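Local coordinates for tapirin (Caldicellulosiruptor hydrothermalis, PDB 6N2C), which probably anchors the cell to plant biomass by binding cellulose through a zinc-containing beta-helix domain, at residues D182-G187 with N567-E572; I466-I471 with I536-L541. All blocks are in the same frame, centred on the assembly; numbering follows the deposited sequence. Where two conformers were deposited one is given.

Interaction 1. Residues D182-G187 with N567-E572; sequences DFTTYG and NIIKIE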
loop_
_atom_site.group_PDB
_atom_site.type_symbol
_atom_site.label_atom_id
_atom_site.label_comp_id
_atom_site.label_asym_id
_atom_site.label_seq_id
_atom_site.Cartn_x
_atom_site.Cartn_y
_atom_site.Cartn_z
ATOM N N ASP A 182 -4.396 -18.414 7.297
ATOM C CA ASP A 182 -3.554 -19.461 7.855
ATOM C C ASP A 182 -2.306 -18.888 8.496
ATOM O O ASP A 182 -1.289 -18.551 7.808
ATOM C CB ASP A 182 -3.212 -20.442 6.769
ATOM C CG ASP A 182 -2.393 -21.623 7.249
ATOM O OD1 ASP A 182 -1.784 -21.555 8.318
ATOM O OD2 ASP A 182 -2.294 -22.636 6.421
ATOM N N PHE A 183 -2.330 -18.851 9.845
ATOM C CA PHE A 183 -1.199 -18.223 10.542
ATOM C C PHE A 183 0.058 -19.028 10.607
ATOM O O PHE A 183 1.036 -18.610 11.247
ATOM C CB PHE A 183 -1.685 -17.525 11.839
ATOM C CG PHE A 183 -2.456 -16.302 11.555
ATOM C CD1 PHE A 183 -1.781 -15.088 11.413
ATOM C CD2 PHE A 183 -3.801 -16.400 11.213
ATOM C CE1 PHE A 183 -2.485 -13.982 10.995
ATOM C CE2 PHE A 183 -4.517 -15.290 10.845
ATOM C CZ PHE A 183 -3.779 -14.069 10.699
ATOM N N THR A 184 0.116 -20.206 9.949
ATOM C CA THR A 184 1.379 -20.863 9.774
ATOM C C THR A 184 2.162 -20.316 8.522
ATOM O O THR A 184 3.288 -20.843 8.203
ATOM C CB THR A 184 1.277 -22.402 9.583
ATOM O OG1 THR A 184 0.653 -22.687 8.338
ATOM C CG2 THR A 184 0.505 -23.010 10.758
ATOM N N THR A 185 1.592 -19.334 7.853
ATOM C CA THR A 185 2.216 -18.694 6.665
ATOM C C THR A 185 2.740 -17.282 6.948
ATOM O O THR A 185 3.009 -16.531 6.028
ATOM C CB THR A 185 1.249 -18.646 5.456
ATOM O OG1 THR A 185 0.196 -17.717 5.659
ATOM C CG2 THR A 185 0.666 -20.042 5.212
ATOM N N TYR A 186 2.811 -16.934 8.230
ATOM C CA TYR A 186 3.256 -15.588 8.651
ATOM C C TYR A 186 4.611 -15.594 9.263
ATOM O O TYR A 186 4.887 -16.345 10.219
ATOM C CB TYR A 186 2.221 -14.907 9.596
ATOM C CG TYR A 186 0.969 -14.383 8.909
ATOM C CD1 TYR A 186 0.027 -15.246 8.391
ATOM C CD2 TYR A 186 0.713 -13.055 8.869
ATOM C CE1 TYR A 186 -1.121 -14.792 7.768
ATOM C CE2 TYR A 186 -0.466 -12.573 8.332
ATOM C CZ TYR A 186 -1.373 -13.445 7.770
ATOM O OH TYR A 186 -2.532 -12.963 7.205
ATOM N N GLY A 187 5.494 -14.720 8.795
ATOM C CA GLY A 187 6.799 -14.625 9.335
ATOM C C GLY A 187 6.920 -13.664 10.508
ATOM O O GLY A 187 7.756 -13.847 11.406
ATOM N N ASN A 567 -5.423 -24.612 20.442
ATOM C CA ASN A 567 -6.220 -23.647 19.738
ATOM C C ASN A 567 -5.604 -22.238 19.784
ATOM O O ASN A 567 -6.336 -21.207 19.758
ATOM C CB ASN A 567 -7.678 -23.561 20.252
ATOM C CG ASN A 567 -8.534 -24.831 20.015
ATOM O OD1 ASN A 567 -9.650 -24.880 20.524
ATOM N ND2 ASN A 567 -8.081 -25.784 19.217
ATOM N N ILE A 568 -4.256 -22.155 19.775
ATOM C CA ILE A 568 -3.594 -20.878 19.651
ATOM C C ILE A 568 -3.646 -20.468 18.166
ATOM O O ILE A 568 -3.685 -19.278 17.824
ATOM C CB ILE A 568 -2.149 -20.956 20.204
ATOM C CG1 ILE A 568 -2.170 -21.182 21.661
ATOM C CG2 ILE A 568 -1.346 -19.688 19.850
ATOM C CD1 ILE A 568 -0.906 -21.753 22.221
ATOM N N ILE A 569 -3.664 -21.458 17.279
ATOM C CA ILE A 569 -4.058 -21.234 15.890
ATOM C C ILE A 569 -5.114 -22.200 15.502
ATOM O O ILE A 569 -5.229 -23.281 16.063
ATOM C CB ILE A 569 -2.826 -21.285 14.924
ATOM C CG1 ILE A 569 -2.177 -22.687 14.942
ATOM C CG2 ILE A 569 -1.838 -20.188 15.297
ATOM C CD1 ILE A 569 -1.070 -22.917 13.921
ATOM N N LYS A 570 -5.934 -21.782 14.557
ATOM C CA LYS A 570 -6.946 -22.652 13.943
ATOM C C LYS A 570 -6.731 -22.506 12.453
ATOM O O LYS A 570 -6.650 -21.325 11.954
ATOM C CB LYS A 570 -8.391 -22.192 14.360
ATOM C CG LYS A 570 -8.770 -22.558 15.799
ATOM C CD LYS A 570 -10.285 -22.864 15.972
ATOM C CE LYS A 570 -10.555 -23.437 17.347
ATOM N NZ LYS A 570 -12.028 -23.673 17.546
ATOM N N ILE A 571 -6.738 -23.636 11.742
ATOM C CA ILE A 571 -6.564 -23.648 10.284
ATOM C C ILE A 571 -7.837 -24.168 9.680
ATOM O O ILE A 571 -8.267 -25.277 10.021
ATOM C CB ILE A 571 -5.360 -24.478 9.830
ATOM C CG1 ILE A 571 -4.054 -23.934 10.440
ATOM C CG2 ILE A 571 -5.278 -24.518 8.287
ATOM C CD1 ILE A 571 -2.895 -24.918 10.302
ATOM N N GLU A 572 -8.493 -23.358 8.860
ATOM C CA GLU A 572 -9.736 -23.764 8.285
ATOM C C GLU A 572 -9.542 -23.869 6.789
ATOM O O GLU A 572 -8.669 -23.183 6.174
ATOM C CB GLU A 572 -10.886 -22.910 8.779
ATOM C CG GLU A 572 -11.333 -21.781 7.903
ATOM C CD GLU A 572 -12.646 -21.155 8.394
ATOM O OE1 GLU A 572 -12.554 -20.382 9.361
ATOM O OE2 GLU A 572 -13.754 -21.439 7.830
HETATM O O HOH W 1 -4.375 -19.960 11.378
#
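T184 meets I569 through a methyl group that its first torsion aims: with chi1 at 68°, OG1 sits between the backbone N and the carbonyl carbon, and CG2 swings anti to the carbonyl carbon, where it lies 3.5 Å from CD1 of one of the two I569 conformers, so the contact is provisional. In it the isoleucine has a similar first torsion, chi1 63°, and its extended chain carries CD1 across the threonine at about a right angle. The contact joins two parts of a parallel beta-helix: the turn leading into strand 186-190, and the segment that runs on from helix 557-565 along the outside of the solenoid. That turn is an Asx turn. D182 OD1 accepts from T184 N at 2.8 Å on its anti side and from T184 OG1 at 2.7 Å on its syn side, both from the same face of the carboxylate and both about 30° out of its plane. The backbone bond closes the turn, while the OG1 bond restrains the threonine's rotation and so the direction of its methyl. I571 lies next along: its CD1 comes to 3.9 Å from the same T184 CG2, while its CG1 and CG2 rest against the two carboxylate oxygens of D182 as van der Waals neighbours. F183 adds little to the contact, its CB lying 4.4 Å from CG2 of that I569 copy, and its ring is directed to P462 and I466. No direct hydrogen bond joins the two segments; a water lies between them, accepting from F183 N at 2.8 Å and lying 2.7 Å from K570 O.

Interaction 2. Residues I466-I471 with I536-L541; sequences IRLDNI and IANGSL
I466 opens the contact by laying CD1 against I536 CG2 at 3.8 Å, the two side chains meeting at an oblique angle. Its reach comes from a fully extended chain, CG1 anti to the backbone N (chi1 -176°) and CD1 anti again. Two residues on, L468 divides its methyls between two neighbours. CD2 packs beside it on the same I536 methyl, 3.9 Å from CG2, whereas CD1 presses on the backbone where strand 534-537 ends, 3.5 Å from N538 N and close to A537 C. Here a loop with a short 3-10 turn, 468-470, covers one face of the parallel beta-helix beside its strands 186-190 and 513-518, and F189 and I517 complete the apolar patch around L468 and I536. The amide of N538 stands beside L468, OD1 3.8 Å from L468 CB, and that oxygen is hydrogen-bonded to S191. D469 follows at the exposed margin, its carboxylate plane turned 75° from the amide plane. OD1 and N538 ND2 are joined through a water, which donates to D469 OD1 at 3.0 Å and accepts from N538 ND2 at 3.1 Å. An alanine at N538 would remove the amide, and is likely to leave S191 OG and the bridging water each short of a partner and L468 CB without the amide beside it.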
loop_
_atom_site.group_PDB
_atom_site.type_symbol
_atom_site.label_atom_id
_atom_site.label_comp_id
_atom_site.label_asym_id
_atom_site.label_seq_id
_atom_site.Cartn_x
_atom_site.Cartn_y
_atom_site.Cartn_z
ATOM N N ILE A 466 -6.124 -16.961 14.932
ATOM C CA ILE A 466 -4.954 -16.836 15.750
ATOM C C ILE A 466 -5.368 -16.202 17.058
ATOM O O ILE A 466 -5.881 -15.079 17.118
ATOM C CB ILE A 466 -3.720 -16.106 15.080
ATOM C CG1 ILE A 466 -2.550 -16.137 16.008
ATOM C CG2 ILE A 466 -4.039 -14.707 14.613
ATOM C CD1 ILE A 466 -1.198 -15.731 15.477
ATOM N N ARG A 467 -5.029 -16.874 18.160
ATOM C CA ARG A 467 -5.620 -16.532 19.493
ATOM C C ARG A 467 -4.495 -16.589 20.496
ATOM O O ARG A 467 -4.351 -17.611 21.229
ATOM C CB ARG A 467 -6.714 -17.532 19.863
ATOM C CG ARG A 467 -7.844 -17.433 18.878
ATOM C CD ARG A 467 -8.995 -18.338 19.182
ATOM N NE ARG A 467 -9.914 -18.352 18.103
ATOM C CZ ARG A 467 -10.951 -19.184 18.015
ATOM N NH1 ARG A 467 -11.315 -19.950 19.073
ATOM N NH2 ARG A 467 -11.646 -19.248 16.882
ATOM N N LEU A 468 -3.726 -15.505 20.602
ATOM C CA LEU A 468 -2.600 -15.515 21.504
ATOM C C LEU A 468 -3.020 -15.589 22.970
ATOM O O LEU A 468 -2.263 -16.025 23.819
ATOM C CB LEU A 468 -1.608 -14.413 21.202
ATOM C CG LEU A 468 -1.030 -14.469 19.779
ATOM C CD1 LEU A 468 -0.133 -13.257 19.487
ATOM C CD2 LEU A 468 -0.361 -15.796 19.470
ATOM N N ASP A 469 -4.267 -15.215 23.268
ATOM C CA ASP A 469 -4.782 -15.366 24.638
ATOM C C ASP A 469 -5.005 -16.798 25.026
ATOM O O ASP A 469 -5.270 -17.046 26.225
ATOM C CB ASP A 469 -6.072 -14.564 24.826
ATOM C CG ASP A 469 -5.819 -13.049 24.946
ATOM O OD1 ASP A 469 -4.672 -12.594 25.136
ATOM O OD2 ASP A 469 -6.797 -12.317 24.928
ATOM N N ASN A 470 -4.930 -17.756 24.075
ATOM C CA ASN A 470 -5.022 -19.159 24.364
ATOM C C ASN A 470 -3.672 -19.719 24.835
ATOM O O ASN A 470 -3.579 -20.927 25.045
ATOM C CB ASN A 470 -5.622 -19.960 23.235
ATOM C CG ASN A 470 -7.096 -19.722 23.108
ATOM O OD1 ASN A 470 -7.720 -19.186 24.077
ATOM N ND2 ASN A 470 -7.716 -20.190 22.020
ATOM N N ILE A 471 -2.633 -18.885 24.962
ATOM C CA ILE A 471 -1.389 -19.312 25.564
ATOM C C ILE A 471 -1.579 -19.165 27.092
ATOM O O ILE A 471 -1.529 -18.037 27.598
ATOM C CB ILE A 471 -0.189 -18.462 25.122
ATOM C CG1 ILE A 471 0.033 -18.515 23.610
ATOM C CG2 ILE A 471 1.042 -18.857 25.849
ATOM C CD1 ILE A 471 0.914 -17.425 23.142
ATOM N N ILE A 536 6.018 -13.962 16.540
ATOM C CA ILE A 536 4.538 -13.784 16.684
ATOM C C ILE A 536 4.367 -13.284 18.090
ATOM O O ILE A 536 4.702 -14.005 19.059
ATOM C CB ILE A 536 3.764 -15.064 16.433
ATOM C CG1 ILE A 536 3.967 -15.456 14.944
ATOM C CG2 ILE A 536 2.294 -14.860 16.762
ATOM C CD1 ILE A 536 3.358 -16.763 14.562
ATOM N N ALA A 537 3.825 -12.073 18.178
ATOM C CA ALA A 537 3.696 -11.391 19.500
ATOM C C ALA A 537 2.393 -10.696 19.666
ATOM O O ALA A 537 1.798 -10.112 18.744
ATOM C CB ALA A 537 4.863 -10.448 19.729
ATOM N N ASN A 538 1.852 -10.803 20.902
ATOM C CA ASN A 538 0.628 -10.011 21.198
ATOM C C ASN A 538 1.015 -8.580 21.498
ATOM O O ASN A 538 0.223 -7.672 21.214
ATOM C CB ASN A 538 -0.045 -10.606 22.406
ATOM C CG ASN A 538 -1.536 -10.440 22.388
ATOM O OD1 ASN A 538 -2.219 -10.640 21.362
ATOM N ND2 ASN A 538 -2.077 -10.249 23.587
ATOM N N GLY A 539 2.216 -8.341 22.048
ATOM C CA GLY A 539 2.731 -7.019 22.193
ATOM C C GLY A 539 3.507 -6.630 20.969
ATOM O O GLY A 539 3.501 -7.351 19.978
ATOM N N SER A 540 4.143 -5.483 21.021
ATOM C CA SER A 540 4.884 -4.992 19.886
ATOM C C SER A 540 6.136 -5.802 19.580
ATOM O O SER A 540 6.812 -6.301 20.488
ATOM C CB SER A 540 5.334 -3.526 20.060
ATOM O OG SER A 540 4.184 -2.701 20.044
ATOM N N LEU A 541 6.470 -5.804 18.309
ATOM C CA LEU A 541 7.686 -6.369 17.845
ATOM C C LEU A 541 8.697 -5.270 17.521
ATOM O O LEU A 541 8.548 -4.507 16.522
ATOM C CB LEU A 541 7.408 -7.229 16.612
ATOM C CG LEU A 541 8.606 -7.760 15.913
ATOM C CD1 LEU A 541 9.474 -8.646 16.802
ATOM C CD2 LEU A 541 8.136 -8.538 14.719
HETATM O O HOH W 2 -5.043 -9.712 24.241
#

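Overall arrangement
Taken together, the two contacts illustrate how a beta-helix is covered by chain that does not belong to its coils. Interactions 1 and 2 lie about 12 Å apart between centres and share a foundation, since strands 186-190 and 534-537 are neighbours in the same parallel face. Both are largely buried, with an exposed residue at the margin: apolar I571 in interaction 1 and charged D469 in interaction 2. Branched side chains and one water link both; the polar groups differ, an Asx turn inside 182-187 against an amide and carboxylate bridged across interaction 2. The covering segments also hold each other: R467 N lies 2.8 Å from I568 O, a probable hydrogen bond, and I568 packs on I471.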